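Local coordinates for DNA-3-methyladenine glycosidase II, putative (Deinococcus radiodurans, PDB 2YG9), which probably serves in DNA repair as a largely helical member of the HhH-GPD superfamily, at residues A34-D39 with S205-Y210; A43-L48 with W212-R217; D171-S174 with A179-Q182. One frame throughout, in Å; residues are numbered along the deposited sequence.

Contact 1: residues A34-D39 with S205-Y210. With NI (nickel (II) ion), chain F.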
loop_
_atom_site.group_PDB
_atom_site.type_symbol
_atom_site.label_atom_id
_atom_site.label_comp_id
_atom_site.label_asym_id
_atom_site.label_seq_id
_atom_site.Cartn_x
_atom_site.Cartn_y
_atom_site.Cartn_z
ATOM N N ALA A 34 -4.805 -5.776 20.772
ATOM C CA ALA A 34 -4.917 -5.410 22.179
ATOM C C ALA A 34 -4.620 -3.937 22.307
ATOM O O ALA A 34 -5.300 -3.242 23.013
ATOM C CB ALA A 34 -3.978 -6.201 23.027
ATOM N N HIS A 35 -3.571 -3.478 21.624
ATOM C CA HIS A 35 -3.197 -2.082 21.680
ATOM C C HIS A 35 -4.314 -1.199 21.118
ATOM O O HIS A 35 -4.753 -0.277 21.794
ATOM C CB HIS A 35 -1.860 -1.839 20.971
ATOM C CG HIS A 35 -1.501 -0.392 20.873
ATOM N ND1 HIS A 35 -0.645 0.230 21.759
ATOM C CD2 HIS A 35 -1.914 0.567 20.011
ATOM C CE1 HIS A 35 -0.537 1.509 21.430
ATOM N NE2 HIS A 35 -1.322 1.742 20.389
ATOM N N LEU A 36 -4.787 -1.509 19.907
ATOM C CA LEU A 36 -5.814 -0.742 19.226
ATOM C C LEU A 36 -7.115 -0.701 20.031
ATOM O O LEU A 36 -7.749 0.333 20.152
ATOM C CB LEU A 36 -6.051 -1.327 17.828
ATOM C CG LEU A 36 -4.840 -1.214 16.866
ATOM C CD1 LEU A 36 -5.159 -1.991 15.523
ATOM C CD2 LEU A 36 -4.423 0.283 16.607
ATOM N N SER A 37 -7.440 -1.841 20.640
ATOM C CA SER A 37 -8.623 -2.000 21.451
ATOM C C SER A 37 -8.641 -1.124 22.684
ATOM O O SER A 37 -9.667 -1.020 23.302
ATOM C CB SER A 37 -8.785 -3.455 21.877
ATOM O OG SER A 37 -9.183 -4.199 20.758
ATOM N N ARG A 38 -7.509 -0.513 23.044
ATOM C CA ARG A 38 -7.527 0.470 24.099
ATOM C C ARG A 38 -8.343 1.719 23.740
ATOM O O ARG A 38 -8.730 2.488 24.607
ATOM C CB ARG A 38 -6.108 0.862 24.472
ATOM C CG ARG A 38 -5.387 -0.296 25.113
ATOM C CD ARG A 38 -4.007 0.043 25.329
ATOM N NE ARG A 38 -3.943 1.039 26.376
ATOM C CZ ARG A 38 -2.892 1.256 27.164
ATOM N NH1 ARG A 38 -1.770 0.548 27.024
ATOM N NH2 ARG A 38 -2.980 2.216 28.084
ATOM N N ASP A 39 -8.547 1.934 22.444
ATOM C CA ASP A 39 -9.397 2.975 21.928
ATOM C C ASP A 39 -10.730 2.267 21.801
ATOM O O ASP A 39 -10.860 1.343 21.027
ATOM C CB ASP A 39 -8.829 3.450 20.572
ATOM C CG ASP A 39 -9.730 4.409 19.823
ATOM O OD1 ASP A 39 -10.880 4.673 20.222
ATOM O OD2 ASP A 39 -9.247 4.927 18.785
ATOM N N SER A 205 -1.013 0.686 10.584
ATOM C CA SER A 205 -1.365 -0.089 9.381
ATOM C C SER A 205 -2.580 -0.969 9.640
ATOM O O SER A 205 -3.513 -0.941 8.876
ATOM C CB SER A 205 -0.201 -0.978 8.875
ATOM O OG SER A 205 0.871 -0.182 8.416
ATOM N N LEU A 206 -2.579 -1.745 10.717
ATOM C CA LEU A 206 -3.735 -2.588 11.008
ATOM C C LEU A 206 -4.966 -1.762 11.367
ATOM O O LEU A 206 -6.075 -2.136 10.969
ATOM C CB LEU A 206 -3.420 -3.652 12.098
ATOM C CG LEU A 206 -4.473 -4.725 12.385
ATOM C CD1 LEU A 206 -4.715 -5.634 11.154
ATOM C CD2 LEU A 206 -4.092 -5.557 13.647
ATOM N N ALA A 207 -4.779 -0.660 12.092
ATOM C CA ALA A 207 -5.893 0.267 12.377
ATOM C C ALA A 207 -6.483 0.721 11.044
ATOM O O ALA A 207 -7.655 0.676 10.871
ATOM C CB ALA A 207 -5.425 1.463 13.140
ATOM N N SER A 208 -5.629 1.170 10.118
ATOM C CA SER A 208 -6.060 1.560 8.771
ATOM C C SER A 208 -6.880 0.430 8.094
ATOM O O SER A 208 -7.964 0.663 7.567
ATOM C CB SER A 208 -4.844 1.930 7.927
ATOM O OG SER A 208 -4.277 3.156 8.324
ATOM N N ARG A 209 -6.362 -0.795 8.131
ATOM C CA ARG A 209 -7.061 -1.931 7.543
ATOM C C ARG A 209 -8.427 -2.191 8.198
ATOM O O ARG A 209 -9.408 -2.546 7.501
ATOM C CB ARG A 209 -6.167 -3.172 7.584
ATOM C CG ARG A 209 -4.954 -3.053 6.648
ATOM C CD ARG A 209 -4.054 -4.281 6.773
ATOM N NE ARG A 209 -4.768 -5.500 6.360
ATOM C CZ ARG A 209 -4.478 -6.751 6.746
ATOM N NH1 ARG A 209 -3.526 -7.001 7.627
ATOM N NH2 ARG A 209 -5.205 -7.753 6.286
ATOM N N TYR A 210 -8.512 -1.973 9.505
ATOM C CA TYR A 210 -9.807 -2.067 10.190
ATOM C C TYR A 210 -10.760 -0.946 9.821
ATOM O O TYR A 210 -11.955 -1.174 9.728
ATOM C CB TYR A 210 -9.639 -2.194 11.724
ATOM C CG TYR A 210 -9.451 -3.626 12.185
ATOM C CD1 TYR A 210 -10.498 -4.559 12.090
ATOM C CD2 TYR A 210 -8.233 -4.064 12.649
ATOM C CE1 TYR A 210 -10.319 -5.897 12.480
ATOM C CE2 TYR A 210 -8.047 -5.396 13.037
ATOM C CZ TYR A 210 -9.096 -6.307 12.954
ATOM O OH TYR A 210 -8.857 -7.619 13.357
HETATM NI NI NI F . 1.121 -1.012 23.007
HETATM O O HOH W 1 2.998 0.037 22.450
HETATM O O HOH W 2 1.729 -3.194 22.051
HETATM O O HOH W 3 -0.722 -1.697 24.385
HETATM O O HOH W 4 1.882 -1.572 25.308
#
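Leu36 reaches from helix 30-36 onto Leu206 and Ala207 of helix 204-219. The contact joins the first modelled helix of this HhH-GPD-type helical fold to its last. The leucine side chain forks at Ala207, with one methyl on its backbone and the other on its CB. CD1 of Leu36 rests against backbone N of Ala207, at 3.7 Å. The other branch, Leu36 CD2, meets Ala207 CB at 3.8 Å. Leu206 closes in more loosely, with its CD2 4.2 Å from CD1 of Leu36. CG of Leu36 stands anti to its own carbonyl carbon (chi1 -65°), and this aims the fork at the other helix. Ala207 has just a methyl to offer, so a leucine branch can sit close to its backbone. All three residues are buried and meet by van der Waals contact.

Further partners hold the group in place. Leu42 and Trp200 touch both Leu36 and Ala207. Leu206 also packs on Ala32 and Val33. Tyr210, one turn further on, bonds through OH to the carbonyl of Gly50.

Beyond Leu36 the chain makes a type I turn, closed by Asp39 N to Leu36 O at 2.9 Å. Asp39 is the N-cap of helix 40-49. Its OD1 takes the N-H of Val41, while OD2 accepts a hydrogen bond from Trp200 NE1 and is also hydrogen-bonded to Tyr188 OH. The carboxylate thus ties the turn to the same tryptophan that packs on Leu36.

His35 faces elsewhere. Its NE2 is hydrogen-bonded to the carbonyl of Arg199, which helps fix the rotation of the ring. The other ring nitrogen, ND1, binds the nickel ion at 2.5 Å. Four waters also bind the metal, the nearest of them, water 1, with its O 2.2 Å from the nickel.

Contact 2: residues A43-L48 with W212-R217; sequences AQVTSL and WANSAR
Arg217 and Leu48 bury the most surface here, followed by Asn214. They join helix 40-49 to the C-terminal half of helix 204-219. Leu48 lies over one face of the Arg217 guanidinium. Its CD1 sits 3.8 Å above that plane, shifted toward the rim, and is 3.8 Å from NH2 of Arg217. Further back, Leu48 CB is 3.8 Å from Arg217 NE. The methylene part of the arginine takes part as well: Arg217 CD lies 3.7 Å from the carbonyl O of Leu48.

The shape of the arginine explains this. It leaves its helix extended, then bends at chi3 (68°), which turns the guanidinium across the end of Leu48. The two side chains cross obliquely. The polar rim of the group is used elsewhere: Arg217 NH1 is hydrogen-bonded to the carbonyl of Ala223 in the C-terminal tail. Leu225 of the same tail packs on Leu48.

Asn214, one turn before Arg217, also points toward helix 40-49. Its CG lies at the edge of the guanidinium, in its plane. Across the helix pair its partner is Val45, and the two side chains meet at about a right angle. CG1 of Val45 touches Asn214 CB at 3.9 Å. The second branch, Val45 CG2, comes to 3.9 Å from Asn214 CG, so the two methyls follow the first bond of the asparagine side chain, one on CB and one on CG. Here the backbones are nearest, with 6.5 Å between the CA atoms of Val45 and Asn214. Val45 is further packed by Tyr210 and Leu187.

Hydrocarbon thus covers a face of a cationic group whose in-plane N-H donors can still bond to the tail. The helices themselves meet by van der Waals contact, and the arginine links them to the C-terminal tail, at Ala223.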
loop_
_atom_site.group_PDB
_atom_site.type_symbol
_atom_site.label_atom_id
_atom_site.label_comp_id
_atom_site.label_asym_id
_atom_site.label_seq_id
_atom_site.Cartn_x
_atom_site.Cartn_y
_atom_site.Cartn_z
ATOM N N ALA A 43 -11.891 -0.979 19.654
ATOM C CA ALA A 43 -12.346 -2.189 20.334
ATOM C C ALA A 43 -13.632 -2.709 19.716
ATOM O O ALA A 43 -13.739 -3.901 19.473
ATOM C CB ALA A 43 -12.524 -1.955 21.846
ATOM N N GLN A 44 -14.572 -1.814 19.435
ATOM C CA GLN A 44 -15.842 -2.147 18.776
ATOM C C GLN A 44 -15.636 -2.517 17.295
ATOM O O GLN A 44 -16.146 -3.513 16.821
ATOM C CB GLN A 44 -16.824 -0.960 18.827
ATOM C CG GLN A 44 -17.800 -0.918 20.018
ATOM C CD GLN A 44 -19.235 -0.409 19.643
ATOM O OE1 GLN A 44 -20.051 -1.139 18.990
ATOM N NE2 GLN A 44 -19.578 0.787 20.134
ATOM N N VAL A 45 -14.885 -1.697 16.571
ATOM C CA VAL A 45 -14.641 -1.961 15.145
ATOM C C VAL A 45 -13.952 -3.317 14.941
ATOM O O VAL A 45 -14.348 -4.058 14.077
ATOM C CB VAL A 45 -13.857 -0.832 14.477
ATOM C CG1 VAL A 45 -13.212 -1.313 13.153
ATOM C CG2 VAL A 45 -14.762 0.404 14.258
ATOM N N THR A 46 -12.947 -3.637 15.748
ATOM C CA THR A 46 -12.220 -4.904 15.621
ATOM C C THR A 46 -13.144 -6.109 15.939
ATOM O O THR A 46 -13.090 -7.119 15.229
ATOM C CB THR A 46 -10.901 -4.978 16.490
ATOM O OG1 THR A 46 -11.197 -4.747 17.878
ATOM C CG2 THR A 46 -9.812 -3.962 16.019
ATOM N N SER A 47 -13.992 -6.018 16.966
ATOM C CA SER A 47 -14.937 -7.135 17.228
ATOM C C SER A 47 -15.994 -7.254 16.143
ATOM O O SER A 47 -16.326 -8.379 15.754
ATOM C CB SER A 47 -15.553 -7.115 18.617
ATOM O OG SER A 47 -16.352 -5.987 18.783
ATOM N N LEU A 48 -16.482 -6.135 15.610
ATOM C CA LEU A 48 -17.484 -6.176 14.543
ATOM C C LEU A 48 -16.909 -6.726 13.238
ATOM O O LEU A 48 -17.632 -7.373 12.456
ATOM C CB LEU A 48 -18.153 -4.812 14.296
ATOM C CG LEU A 48 -19.181 -4.366 15.362
ATOM C CD1 LEU A 48 -19.473 -2.888 15.282
ATOM C CD2 LEU A 48 -20.459 -5.201 15.270
ATOM N N TRP A 212 -10.888 0.441 6.798
ATOM C CA TRP A 212 -11.383 0.035 5.485
ATOM C C TRP A 212 -12.353 -1.146 5.641
ATOM O O TRP A 212 -13.365 -1.258 4.909
ATOM C CB TRP A 212 -10.226 -0.362 4.548
ATOM C CG TRP A 212 -9.384 0.798 4.040
ATOM C CD1 TRP A 212 -9.836 1.962 3.520
ATOM C CD2 TRP A 212 -7.949 0.874 4.008
ATOM N NE1 TRP A 212 -8.779 2.759 3.139
ATOM C CE2 TRP A 212 -7.609 2.116 3.432
ATOM C CE3 TRP A 212 -6.920 -0.005 4.368
ATOM C CZ2 TRP A 212 -6.278 2.520 3.237
ATOM C CZ3 TRP A 212 -5.592 0.409 4.178
ATOM C CH2 TRP A 212 -5.299 1.659 3.632
ATOM N N ALA A 213 -12.056 -2.038 6.583
ATOM C CA ALA A 213 -12.919 -3.204 6.788
ATOM C C ALA A 213 -14.290 -2.743 7.313
ATOM O O ALA A 213 -15.321 -3.265 6.930
ATOM C CB ALA A 213 -12.277 -4.228 7.748
ATOM N N ASN A 214 -14.290 -1.731 8.170
ATOM C CA ASN A 214 -15.524 -1.237 8.748
ATOM C C ASN A 214 -16.358 -0.552 7.681
ATOM O O ASN A 214 -17.601 -0.592 7.712
ATOM C CB ASN A 214 -15.219 -0.320 9.935
ATOM C CG ASN A 214 -16.446 0.040 10.725
ATOM O OD1 ASN A 214 -16.881 1.210 10.783
ATOM N ND2 ASN A 214 -17.038 -0.958 11.309
ATOM N N SER A 215 -15.684 0.091 6.735
ATOM C CA SER A 215 -16.405 0.754 5.669
ATOM C C SER A 215 -17.126 -0.284 4.804
ATOM O O SER A 215 -18.259 -0.100 4.443
ATOM C CB SER A 215 -15.462 1.591 4.808
ATOM O OG SER A 215 -16.143 2.059 3.651
ATOM N N ALA A 216 -16.414 -1.340 4.451
ATOM C CA ALA A 216 -16.947 -2.495 3.725
ATOM C C ALA A 216 -18.126 -3.137 4.478
ATOM O O ALA A 216 -19.181 -3.429 3.894
ATOM C CB ALA A 216 -15.771 -3.521 3.489
ATOM N N ARG A 217 -17.980 -3.263 5.795
ATOM C CA ARG A 217 -19.035 -3.747 6.680
ATOM C C ARG A 217 -20.308 -2.912 6.613
ATOM O O ARG A 217 -21.391 -3.460 6.475
ATOM C CB ARG A 217 -18.518 -3.858 8.108
ATOM C CG ARG A 217 -19.440 -4.593 9.095
ATOM C CD ARG A 217 -18.870 -4.502 10.475
ATOM N NE ARG A 217 -18.912 -3.130 10.982
ATOM C CZ ARG A 217 -20.000 -2.531 11.459
ATOM N NH1 ARG A 217 -21.163 -3.183 11.543
ATOM N NH2 ARG A 217 -19.936 -1.267 11.854
#

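Contact 3: residues D171-S174 with A179-Q182; sequences DVFS and ALRQ
Phe173 and Leu180 form the apolar part of this contact, in which a loop folds back on the helix that follows it. The two side chains approach from opposite directions. Leu180 CB lies 3.8 Å from Phe173 CE1 and 3.9 Å from CZ of the same ring. The leucine's CD1 comes to 3.9 Å from CE1 of Phe173. CG of Phe173 is anti to the backbone N (chi1 -179°), and the ring is thereby carried over to the helix. Thr197 and Trp200 pack on the ring from helix 193-200. Leu180 is also held by Ser208, Leu211 and Trp212, so it fills a junction of the loop and helices 178-187 and 204-219.

A second kind of contact is between hydrocarbon and a polar backbone atom. CD1 of Leu180 touches the carbonyl O of Ser174 at 3.6 Å. Leu180 CD1 is also 4.2 Å from Ser174 CB.

Arg181 contributes through its aliphatic chain. Its CD stands at the edge of the Phe173 ring, near the ring plane, 4.2 Å from CE2 of Phe173. The chain is folded at chi2 and chi3, and the guanidinium plane is turned 46° from the ring. That group has other partners: NH1 of Arg181 bonds to the carbonyl of Ser175, and Trp193 makes a cation-pi contact with it.

The hydrogen bonds of these residues run to partners beyond the two segments. Ser174 OG is hydrogen-bonded to Glu160 OE1 on helix 156-166. Asp177 OD1 accepts the N-H of Leu180 in the first turn of its helix.

The loop leads from helix 156-166, probably the second helix of the helix-hairpin-helix, to helix 178-187. Asp177, just before that helix, is probably the aspartate of the HhH-GPD name.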
loop_
_atom_site.group_PDB
_atom_site.type_symbol
_atom_site.label_atom_id
_atom_site.label_comp_id
_atom_site.label_asym_id
_atom_site.label_seq_id
_atom_site.Cartn_x
_atom_site.Cartn_y
_atom_site.Cartn_z
ATOM N N ASP A 171 3.100 0.495 10.602
ATOM C CA ASP A 171 2.776 1.731 11.248
ATOM C C ASP A 171 2.502 2.885 10.264
ATOM O O ASP A 171 3.046 3.995 10.393
ATOM C CB ASP A 171 3.867 2.105 12.267
ATOM C CG ASP A 171 3.401 3.165 13.217
ATOM O OD1 ASP A 171 2.174 3.261 13.476
ATOM O OD2 ASP A 171 4.235 3.934 13.695
ATOM N N VAL A 172 1.637 2.603 9.295
ATOM C CA VAL A 172 1.336 3.531 8.219
ATOM C C VAL A 172 -0.123 3.988 8.261
ATOM O O VAL A 172 -1.018 3.180 8.070
ATOM C CB VAL A 172 1.551 2.888 6.843
ATOM C CG1 VAL A 172 1.259 3.958 5.708
ATOM C CG2 VAL A 172 2.998 2.283 6.695
ATOM N N PHE A 173 -0.349 5.271 8.505
ATOM C CA PHE A 173 -1.647 5.871 8.302
ATOM C C PHE A 173 -1.493 6.869 7.176
ATOM O O PHE A 173 -0.799 7.856 7.333
ATOM C CB PHE A 173 -2.168 6.579 9.549
ATOM C CG PHE A 173 -3.540 7.193 9.360
ATOM C CD1 PHE A 173 -4.684 6.421 9.472
ATOM C CD2 PHE A 173 -3.682 8.515 9.011
ATOM C CE1 PHE A 173 -5.943 6.966 9.238
ATOM C CE2 PHE A 173 -4.923 9.071 8.834
ATOM C CZ PHE A 173 -6.053 8.283 8.921
ATOM N N SER A 174 -2.178 6.606 6.075
ATOM C CA SER A 174 -2.243 7.459 4.922
ATOM C C SER A 174 -3.300 8.566 5.076
ATOM O O SER A 174 -4.483 8.350 4.889
ATOM C CB SER A 174 -2.485 6.586 3.686
ATOM O OG SER A 174 -2.290 7.310 2.486
ATOM N N ALA A 179 -10.978 7.375 2.200
ATOM C CA ALA A 179 -11.796 6.500 2.992
ATOM C C ALA A 179 -11.325 6.443 4.449
ATOM O O ALA A 179 -12.128 6.429 5.352
ATOM C CB ALA A 179 -11.869 5.092 2.356
ATOM N N LEU A 180 -10.022 6.473 4.680
ATOM C CA LEU A 180 -9.508 6.521 6.041
ATOM C C LEU A 180 -9.948 7.845 6.714
ATOM O O LEU A 180 -10.466 7.856 7.833
ATOM C CB LEU A 180 -7.995 6.407 6.048
ATOM C CG LEU A 180 -7.393 5.075 5.618
ATOM C CD1 LEU A 180 -5.887 5.193 5.709
ATOM C CD2 LEU A 180 -7.947 3.839 6.455
ATOM N N ARG A 181 -9.766 8.956 6.018
ATOM C CA ARG A 181 -10.117 10.243 6.578
ATOM C C ARG A 181 -11.627 10.397 6.842
ATOM O O ARG A 181 -12.025 11.035 7.829
ATOM C CB ARG A 181 -9.588 11.366 5.670
ATOM C CG ARG A 181 -8.058 11.401 5.588
ATOM C CD ARG A 181 -7.406 11.806 6.913
ATOM N NE ARG A 181 -7.803 13.160 7.300
ATOM C CZ ARG A 181 -7.241 14.290 6.856
ATOM N NH1 ARG A 181 -6.234 14.288 6.001
ATOM N NH2 ARG A 181 -7.714 15.453 7.272
ATOM N N GLN A 182 -12.451 9.841 5.966
ATOM C CA GLN A 182 -13.935 9.852 6.129
ATOM C C GLN A 182 -14.369 9.026 7.320
ATOM O O GLN A 182 -15.266 9.451 8.059
ATOM C CB GLN A 182 -14.643 9.347 4.871
ATOM C CG GLN A 182 -14.648 10.404 3.734
ATOM C CD GLN A 182 -15.245 9.850 2.438
ATOM O OE1 GLN A 182 -15.273 8.622 2.193
ATOM N NE2 GLN A 182 -15.712 10.756 1.594
#

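Helix 204-219 joins contacts 1 and 2, whose centres are about 10 Å apart; helices 30-36 and 40-49, consecutive in the chain, pack against it one after the other. Tyr210 bridges the two, its CD2 3.7 Å from Thr46 CG2. Contact 3 is nested in the loops that both close. Its centre is about 12 Å from that of contact 1 and 14 Å from that of contact 2. Ser205 OG probably bonds to Val172 N at 3.0 Å, linking contact 1 to the loop of contact 3. Trp212 CE2 meets Leu180 CD2 at 3.5 Å, linking contacts 2 and 3. The nickel ion sits on His35, which takes no part in the apolar interface of contact 1.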